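Local atomic coordinates of glycosyl hydrolase family 10 (Prevotella bryantii, PDB entry 4MGQ), a protein that probably cleaves internal beta-1,4-xylosidic linkages of xylan, the present chain being its carbohydrate-binding module with a bound calcium ion rather than the catalytic domain. Residues 65-70 / 76-81; 104-107 / 112-115; 136-141 / 149-154. All blocks are in the same frame, centred on the assembly; numbering follows the deposited sequence.

Interaction 1. Residues 65-70 / 76-81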
loop_
_atom_site.group_PDB
_atom_site.type_symbol
_atom_site.label_atom_id
_atom_site.label_comp_id
_atom_site.label_asym_id
_atom_site.label_seq_id
_atom_site.Cartn_x
_atom_site.Cartn_y
_atom_site.Cartn_z
ATOM N N VAL A 65 0.320 -3.610 -8.829
ATOM C CA VAL A 65 1.461 -2.838 -8.331
ATOM C C VAL A 65 2.649 -2.995 -9.272
ATOM O O VAL A 65 3.116 -4.107 -9.496
ATOM C CB VAL A 65 1.892 -3.276 -6.912
ATOM C CG1 VAL A 65 3.040 -2.406 -6.426
ATOM C CG2 VAL A 65 0.718 -3.193 -5.918
ATOM N N TRP A 66 3.127 -1.889 -9.839
ATOM C CA TRP A 66 4.319 -1.916 -10.688
ATOM C C TRP A 66 5.469 -1.202 -9.995
ATOM O O TRP A 66 5.394 0.009 -9.779
ATOM C CB TRP A 66 4.076 -1.237 -12.044
ATOM C CG TRP A 66 3.016 -1.850 -12.904
ATOM C CD1 TRP A 66 2.631 -3.164 -12.946
ATOM C CD2 TRP A 66 2.206 -1.161 -13.856
ATOM N NE1 TRP A 66 1.615 -3.325 -13.872
ATOM C CE2 TRP A 66 1.341 -2.107 -14.440
ATOM C CE3 TRP A 66 2.126 0.175 -14.268
ATOM C CZ2 TRP A 66 0.410 -1.761 -15.422
ATOM C CZ3 TRP A 66 1.207 0.517 -15.241
ATOM C CH2 TRP A 66 0.352 -0.448 -15.802
ATOM N N PRO A 67 6.534 -1.941 -9.653
ATOM C CA PRO A 67 7.757 -1.284 -9.170
ATOM C C PRO A 67 8.381 -0.444 -10.281
ATOM O O PRO A 67 8.281 -0.817 -11.444
ATOM C CB PRO A 67 8.669 -2.452 -8.797
ATOM C CG PRO A 67 7.722 -3.622 -8.571
ATOM C CD PRO A 67 6.652 -3.406 -9.626
ATOM N N GLN A 68 9.033 0.656 -9.929
ATOM C CA GLN A 68 9.530 1.576 -10.943
ATOM C C GLN A 68 10.906 2.121 -10.598
ATOM O O GLN A 68 11.128 2.592 -9.488
ATOM C CB GLN A 68 8.549 2.736 -11.114
ATOM C CG GLN A 68 9.042 3.817 -12.069
ATOM C CD GLN A 68 8.756 3.477 -13.523
ATOM O OE1 GLN A 68 7.635 3.070 -13.869
ATOM N NE2 GLN A 68 9.762 3.662 -14.391
ATOM N N GLY A 69 11.811 2.065 -11.568
ATOM C CA GLY A 69 13.080 2.772 -11.503
ATOM C C GLY A 69 13.254 3.530 -12.806
ATOM O O GLY A 69 12.324 4.182 -13.279
ATOM N N ASP A 70 14.426 3.425 -13.416
ATOM C CA ASP A 70 14.592 3.999 -14.745
ATOM C C ASP A 70 13.710 3.264 -15.750
ATOM O O ASP A 70 13.277 3.848 -16.733
ATOM C CB ASP A 70 16.053 3.974 -15.167
ATOM C CG ASP A 70 16.861 5.080 -14.497
ATOM O OD1 ASP A 70 16.313 6.199 -14.321
ATOM O OD2 ASP A 70 18.035 4.829 -14.151
ATOM N N PRO A 76 8.156 -9.735 -12.620
ATOM C CA PRO A 76 7.168 -10.088 -11.600
ATOM C C PRO A 76 6.909 -8.907 -10.679
ATOM O O PRO A 76 7.767 -8.037 -10.546
ATOM C CB PRO A 76 7.842 -11.226 -10.836
ATOM C CG PRO A 76 9.299 -10.872 -10.904
ATOM C CD PRO A 76 9.504 -10.217 -12.261
ATOM N N THR A 77 5.746 -8.884 -10.046
ATOM C CA THR A 77 5.365 -7.777 -9.195
ATOM C C THR A 77 4.721 -8.288 -7.917
ATOM O O THR A 77 4.371 -9.467 -7.831
ATOM C CB THR A 77 4.358 -6.852 -9.894
ATOM O OG1 THR A 77 3.133 -7.565 -10.074
ATOM C CG2 THR A 77 4.881 -6.352 -11.240
ATOM N N PRO A 78 4.545 -7.399 -6.923
ATOM C CA PRO A 78 3.775 -7.788 -5.742
ATOM C C PRO A 78 2.280 -7.508 -5.894
ATOM O O PRO A 78 1.609 -7.244 -4.903
ATOM C CB PRO A 78 4.378 -6.923 -4.640
ATOM C CG PRO A 78 4.784 -5.650 -5.360
ATOM C CD PRO A 78 5.218 -6.095 -6.748
ATOM N N SER A 79 1.771 -7.565 -7.122
ATOM C CA SER A 79 0.343 -7.348 -7.350
ATOM C C SER A 79 -0.451 -8.360 -6.531
ATOM O O SER A 79 0.003 -9.490 -6.310
ATOM C CB SER A 79 0.005 -7.474 -8.832
ATOM O OG SER A 79 0.624 -6.437 -9.568
ATOM N N PHE A 80 -1.629 -7.958 -6.074
ATOM C CA PHE A 80 -2.380 -8.811 -5.165
ATOM C C PHE A 80 -3.869 -8.695 -5.423
ATOM O O PHE A 80 -4.302 -8.033 -6.372
ATOM C CB PHE A 80 -2.053 -8.458 -3.705
ATOM C CG PHE A 80 -2.284 -7.012 -3.352
ATOM C CD1 PHE A 80 -1.305 -6.058 -3.588
ATOM C CD2 PHE A 80 -3.474 -6.608 -2.762
ATOM C CE1 PHE A 80 -1.510 -4.733 -3.263
ATOM C CE2 PHE A 80 -3.688 -5.277 -2.422
ATOM C CZ PHE A 80 -2.695 -4.337 -2.673
ATOM N N LYS A 81 -4.655 -9.354 -4.579
ATOM C CA LYS A 81 -6.102 -9.337 -4.736
ATOM C C LYS A 81 -6.768 -8.804 -3.477
ATOM O O LYS A 81 -6.222 -8.910 -2.379
ATOM C CB LYS A 81 -6.624 -10.740 -5.065
ATOM C CG LYS A 81 -6.094 -11.303 -6.382
ATOM C CD LYS A 81 -6.698 -12.662 -6.681
ATOM C CE LYS A 81 -6.188 -13.214 -8.006
ATOM N NZ LYS A 81 -6.850 -12.559 -9.169
#
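Val65 divides its two methyl branches between Pro78 and Phe80, while its backbone N-H is taken by the hydroxyl of Ser79. Followed outward, Val65 begins with CB, which already lies 4.1 Å from Pro78 CG. CG1, anti to the backbone N (chi1 -178°), carries on across the proline ring at about a right angle and comes within 3.8 Å of the same Pro78 CG. CG2, the branch beside the backbone N, heads the other way, to Phe80 CE1 at 3.8 Å, and meets that ring obliquely. The two strands, 61-69 and 80-82, form a beta hairpin at the margin of one sheet of the beta-sandwich of this carbohydrate-binding module. Ahead of the second strand the pairing is made by a side chain: Val65 N gives a 2.9 Å, nearly straight bond (175°) to Ser79 OG. That oxygen is also hydrogen-bonded to Thr77 OG1 at 2.8 Å, which helps fix the rotation of both hydroxyls. The other branch of Thr77, its methyl CG2, lies 3.8 Å from Pro67 CD and near the plane of the Trp66 indole, at its edge. Packing is close here, with Thr77 CB only 3.0 Å from Val65 O. The rings of Pro67 and Pro78 approach each other, Pro67 CG lying 4.0 Å from Pro78 CD. Phe93 of strand 87-94 touches both prolines, and Leu51, Leu53 and Val55 of strand 48-57 pack on Phe80, whereas the Trp66 ring meets Tyr74 edge-to-face.

Interaction 2. Residues 104-107 / 112-115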
loop_
_atom_site.group_PDB
_atom_site.type_symbol
_atom_site.label_atom_id
_atom_site.label_comp_id
_atom_site.label_asym_id
_atom_site.label_seq_id
_atom_site.Cartn_x
_atom_site.Cartn_y
_atom_site.Cartn_z
ATOM N N PHE A 104 0.925 1.897 -7.317
ATOM C CA PHE A 104 -0.358 1.207 -7.209
ATOM C C PHE A 104 -1.256 1.715 -8.334
ATOM O O PHE A 104 -1.616 2.889 -8.369
ATOM C CB PHE A 104 -1.012 1.436 -5.833
ATOM C CG PHE A 104 -0.320 0.728 -4.691
ATOM C CD1 PHE A 104 0.940 1.131 -4.258
ATOM C CD2 PHE A 104 -0.950 -0.318 -4.020
ATOM C CE1 PHE A 104 1.575 0.488 -3.196
ATOM C CE2 PHE A 104 -0.326 -0.965 -2.938
ATOM C CZ PHE A 104 0.938 -0.564 -2.531
ATOM N N GLU A 105 -1.603 0.827 -9.258
ATOM C CA GLU A 105 -2.410 1.189 -10.425
ATOM C C GLU A 105 -3.883 0.987 -10.125
ATOM O O GLU A 105 -4.370 -0.146 -10.132
ATOM C CB GLU A 105 -1.991 0.351 -11.623
ATOM C CG GLU A 105 -0.519 0.498 -11.963
ATOM C CD GLU A 105 -0.177 1.920 -12.342
ATOM O OE1 GLU A 105 -0.799 2.446 -13.295
ATOM O OE2 GLU A 105 0.689 2.529 -11.679
ATOM N N LEU A 106 -4.589 2.076 -9.850
ATOM C CA LEU A 106 -5.959 1.990 -9.376
ATOM C C LEU A 106 -6.974 2.441 -10.420
ATOM O O LEU A 106 -8.158 2.532 -10.118
ATOM C CB LEU A 106 -6.142 2.838 -8.116
ATOM C CG LEU A 106 -5.172 2.603 -6.953
ATOM C CD1 LEU A 106 -5.454 3.589 -5.825
ATOM C CD2 LEU A 106 -5.279 1.180 -6.449
ATOM N N GLY A 107 -6.510 2.724 -11.631
ATOM C CA GLY A 107 -7.339 3.410 -12.605
ATOM C C GLY A 107 -8.592 2.682 -13.043
ATOM O O GLY A 107 -9.620 3.317 -13.280
ATOM N N ASP A 112 -14.266 2.070 -3.326
ATOM C CA ASP A 112 -13.430 2.431 -2.184
ATOM C C ASP A 112 -12.332 1.408 -1.956
ATOM O O ASP A 112 -12.522 0.220 -2.201
ATOM C CB ASP A 112 -14.284 2.534 -0.913
ATOM C CG ASP A 112 -15.185 3.754 -0.900
ATOM O OD1 ASP A 112 -14.759 4.823 -1.350
ATOM O OD2 ASP A 112 -16.332 3.633 -0.432
ATOM N N ILE A 113 -11.186 1.860 -1.461
ATOM C CA ILE A 113 -10.143 0.932 -1.043
ATOM C C ILE A 113 -9.579 1.406 0.295
ATOM O O ILE A 113 -9.427 2.608 0.521
ATOM C CB ILE A 113 -9.009 0.804 -2.110
ATOM C CG1 ILE A 113 -7.937 -0.184 -1.646
ATOM C CG2 ILE A 113 -8.427 2.169 -2.454
ATOM C CD1 ILE A 113 -6.970 -0.618 -2.746
ATOM N N TRP A 114 -9.345 0.451 1.188
ATOM C CA TRP A 114 -8.677 0.681 2.466
ATOM C C TRP A 114 -7.449 -0.222 2.557
ATOM O O TRP A 114 -7.489 -1.376 2.132
ATOM C CB TRP A 114 -9.600 0.381 3.656
ATOM C CG TRP A 114 -10.888 1.156 3.748
ATOM C CD1 TRP A 114 -11.131 2.250 4.524
ATOM C CD2 TRP A 114 -12.124 0.859 3.074
ATOM N NE1 TRP A 114 -12.440 2.659 4.376
ATOM C CE2 TRP A 114 -13.066 1.825 3.487
ATOM C CE3 TRP A 114 -12.522 -0.128 2.161
ATOM C CZ2 TRP A 114 -14.378 1.842 3.014
ATOM C CZ3 TRP A 114 -13.831 -0.114 1.696
ATOM C CH2 TRP A 114 -14.741 0.866 2.124
ATOM N N MET A 115 -6.353 0.295 3.106
ATOM C CA MET A 115 -5.146 -0.509 3.290
ATOM C C MET A 115 -4.523 -0.196 4.640
ATOM O O MET A 115 -4.656 0.916 5.145
ATOM C CB MET A 115 -4.122 -0.259 2.170
ATOM C CG MET A 115 -4.506 -0.918 0.855
ATOM S SD MET A 115 -3.226 -0.764 -0.408
ATOM C CE MET A 115 -3.435 0.954 -0.821
#
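Phe104 and Met115 point at each other from two different sheets and slide past one another in opposite directions, so that the thioether sulfur comes to the ring obliquely. Met115 SD is 3.9 Å from Phe104 CE2 and 4.8 Å from the ring centroid, 53° off the ring normal. This is a Met-aromatic contact of oblique geometry, with the sulfur displaced toward the CE2 side of the ring. The methionine chain gets there by running out extended to its sulfur, chi2 being -174°, and then bending at chi3 (-74°), which swings the terminal methyl CE away from the line of the chain. The Phe104 ring points inward from its strand. Two residues on from Phe104 and two back from Met115, Leu106 and Ile113 also point toward each other, but less closely: Leu106 CD2 and Ile113 CD1, the ends of the two chains, stand 4.5 Å apart. No hydrogen bond crosses the contact, and the nearest pair of CA atoms, those of Leu106 and Ile113, is separated by 9.4 Å, a spacing filled by side chains rather than backbone pairing. All four residues are buried, and the contact belongs to the hydrophobic core of the beta-sandwich. Around them, Leu35 of strand 34-37 touches Phe104, Leu106 and Met115, joining the set from the sheet that holds strand 99-105. From the facing sheet, Ile21 of strand 17-24 packs on Leu106 and Ile113, and Leu53 and Val55 of strand 48-57 on Met115.

Interaction 3. Residues 136-141 / 149-154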
loop_
_atom_site.group_PDB
_atom_site.type_symbol
_atom_site.label_atom_id
_atom_site.label_comp_id
_atom_site.label_asym_id
_atom_site.label_seq_id
_atom_site.Cartn_x
_atom_site.Cartn_y
_atom_site.Cartn_z
ATOM N N GLU A 136 -1.030 8.105 12.397
ATOM C CA GLU A 136 -0.892 9.558 12.496
ATOM C C GLU A 136 -1.328 10.273 11.220
ATOM O O GLU A 136 -2.038 11.272 11.273
ATOM C CB GLU A 136 0.549 9.950 12.835
ATOM C CG GLU A 136 1.005 9.487 14.212
ATOM C CD GLU A 136 2.471 9.801 14.483
ATOM O OE1 GLU A 136 3.329 9.497 13.619
ATOM O OE2 GLU A 136 2.763 10.354 15.566
ATOM N N ASN A 137 -0.892 9.758 10.074
ATOM C CA ASN A 137 -1.187 10.392 8.798
ATOM C C ASN A 137 -0.772 9.479 7.657
ATOM O O ASN A 137 -0.351 8.342 7.892
ATOM C CB ASN A 137 -0.478 11.744 8.693
ATOM C CG ASN A 137 1.021 11.637 8.915
ATOM O OD1 ASN A 137 1.688 10.772 8.351
ATOM N ND2 ASN A 137 1.557 12.518 9.755
ATOM N N ALA A 138 -0.883 9.973 6.428
ATOM C CA ALA A 138 -0.447 9.201 5.270
ATOM C C ALA A 138 0.806 9.790 4.618
ATOM O O ALA A 138 0.995 9.676 3.404
ATOM C CB ALA A 138 -1.574 9.099 4.253
ATOM N N ASP A 139 1.673 10.404 5.422
ATOM C CA ASP A 139 2.932 10.930 4.905
ATOM C C ASP A 139 3.733 9.853 4.190
ATOM O O ASP A 139 3.876 8.740 4.693
ATOM C CB ASP A 139 3.788 11.519 6.029
ATOM C CG ASP A 139 3.233 12.813 6.578
ATOM O OD1 ASP A 139 2.178 13.282 6.097
ATOM O OD2 ASP A 139 3.869 13.367 7.498
ATOM N N GLY A 140 4.261 10.190 3.019
ATOM C CA GLY A 140 5.065 9.254 2.257
ATOM C C GLY A 140 4.274 8.617 1.131
ATOM O O GLY A 140 4.837 7.995 0.235
ATOM N N TRP A 141 2.960 8.766 1.191
ATOM C CA TRP A 141 2.087 8.227 0.158
ATOM C C TRP A 141 1.640 9.373 -0.732
ATOM O O TRP A 141 1.052 10.341 -0.252
ATOM C CB TRP A 141 0.899 7.492 0.795
ATOM C CG TRP A 141 1.335 6.251 1.533
ATOM C CD1 TRP A 141 1.895 6.183 2.790
ATOM C CD2 TRP A 141 1.284 4.906 1.045
ATOM N NE1 TRP A 141 2.183 4.877 3.103
ATOM C CE2 TRP A 141 1.816 4.071 2.053
ATOM C CE3 TRP A 141 0.841 4.327 -0.146
ATOM C CZ2 TRP A 141 1.912 2.688 1.904
ATOM C CZ3 TRP A 141 0.934 2.955 -0.292
ATOM C CH2 TRP A 141 1.461 2.147 0.733
ATOM N N TYR A 149 -8.230 12.783 -6.616
ATOM C CA TYR A 149 -8.791 12.015 -5.514
ATOM C C TYR A 149 -8.039 12.420 -4.252
ATOM O O TYR A 149 -7.011 13.090 -4.344
ATOM C CB TYR A 149 -8.691 10.512 -5.778
ATOM C CG TYR A 149 -7.304 9.896 -5.686
ATOM C CD1 TYR A 149 -6.817 9.424 -4.468
ATOM C CD2 TYR A 149 -6.500 9.748 -6.809
ATOM C CE1 TYR A 149 -5.564 8.840 -4.365
ATOM C CE2 TYR A 149 -5.228 9.154 -6.718
ATOM C CZ TYR A 149 -4.777 8.706 -5.478
ATOM O OH TYR A 149 -3.545 8.110 -5.349
ATOM N N GLU A 150 -8.548 12.028 -3.089
ATOM C CA GLU A 150 -7.900 12.366 -1.826
ATOM C C GLU A 150 -7.294 11.147 -1.147
ATOM O O GLU A 150 -7.946 10.120 -1.024
ATOM C CB GLU A 150 -8.892 12.997 -0.859
ATOM C CG GLU A 150 -9.779 14.069 -1.436
ATOM C CD GLU A 150 -10.899 14.414 -0.474
ATOM O OE1 GLU A 150 -12.079 14.397 -0.894
ATOM O OE2 GLU A 150 -10.591 14.679 0.710
ATOM N N ILE A 151 -6.052 11.282 -0.698
ATOM C CA ILE A 151 -5.430 10.290 0.166
ATOM C C ILE A 151 -5.744 10.665 1.609
ATOM O O ILE A 151 -5.345 11.735 2.068
ATOM C CB ILE A 151 -3.915 10.231 -0.043
ATOM C CG1 ILE A 151 -3.593 9.939 -1.509
ATOM C CG2 ILE A 151 -3.280 9.200 0.886
ATOM C CD1 ILE A 151 -2.121 10.079 -1.856
ATOM N N LYS A 152 -6.478 9.802 2.305
ATOM C CA LYS A 152 -6.904 10.077 3.679
ATOM C C LYS A 152 -6.465 8.961 4.611
ATOM O O LYS A 152 -6.117 7.880 4.157
ATOM C CB LYS A 152 -8.426 10.220 3.770
ATOM C CG LYS A 152 -9.026 11.339 2.927
ATOM C CD LYS A 152 -10.527 11.456 3.169
ATOM C CE LYS A 152 -10.842 11.772 4.630
ATOM N NZ LYS A 152 -10.256 13.078 5.082
ATOM N N THR A 153 -6.485 9.233 5.915
ATOM C CA THR A 153 -6.475 8.150 6.891
ATOM C C THR A 153 -7.780 8.235 7.664
ATOM O O THR A 153 -8.258 9.334 7.969
ATOM C CB THR A 153 -5.270 8.202 7.868
ATOM O OG1 THR A 153 -5.256 9.454 8.575
ATOM C CG2 THR A 153 -3.948 8.010 7.122
ATOM N N VAL A 154 -8.375 7.084 7.950
ATOM C CA VAL A 154 -9.673 7.046 8.609
ATOM C C VAL A 154 -9.708 5.911 9.605
ATOM O O VAL A 154 -8.878 5.003 9.551
ATOM C CB VAL A 154 -10.840 6.842 7.617
ATOM C CG1 VAL A 154 -10.860 7.938 6.560
ATOM C CG2 VAL A 154 -10.755 5.466 6.974
#
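Residues 136-141 run as an irregular loop that closes with a type II beta turn from Ala138 to Trp141, its Asn137 lying opposite Thr153 of strand 151-155 with 6.1 Å between their CA atoms and no hydrogen bond across. Ala138 is the small residue in the middle. Its CB meets two methyl groups of the strand, Ile151 CG2 at 3.8 Å and Thr153 CG2 at 3.9 Å. Thr153 lays its methyl against the loop backbone, CG2 being 3.5 Å from Asn137 C; the torsion (chi1 58°) tucks OG1 between the backbone N and the carbonyl carbon and leaves CG2 to face the peptide. Ile151 divides its branches between two loop residues: CG2 goes to Ala138, and the longer arm carries CD1 to within 3.6 Å of Trp141 O. The loop supplies its own stiffening. Trp141 N bonds Ala138 O at 3.1 Å across the turn, and Asp139 N bonds Asn137 OD1 at 3.0 Å, the donor standing 43° out of the carbonyl plane. The latter bond makes an Asx turn that overlaps the start of the beta turn. Gly140, with its positive phi of 101°, occupies the place in a type II turn where glycine is common. Trp141 swings its indole away from strand 151-155 toward Leu19, Leu35 and Val118, and gives its NE1 hydrogen to Asn131 O. The result is a tight loop laid over the edge strand of a beta-sandwich sheet, beside the calcium site formed by His17, Asp116, Thr133 and Glu135.

Interactions 1 and 2 adjoin in the sandwich interior: strands 61-69 and 99-105 are neighbours in one sheet, Val65 CG2 lies 3.8 Å from Phe104 CD2, and Phe80 CE1 lies 4.0 Å from Phe104 CE2. Interaction 2 also touches interaction 3, through Phe104 CE1 and Trp141 CZ3 at 3.9 Å, so the Phe104 ring is shared ground between the hairpin and the 136-141 loop. Interactions 1 and 3 lie on opposite sides of the chain's centre, about 21 Å between centres, and do not touch. The calcium ion lies about 8 Å from the Thr153 side chain of interaction 3 and about 9 Å from that of Met115 in interaction 2.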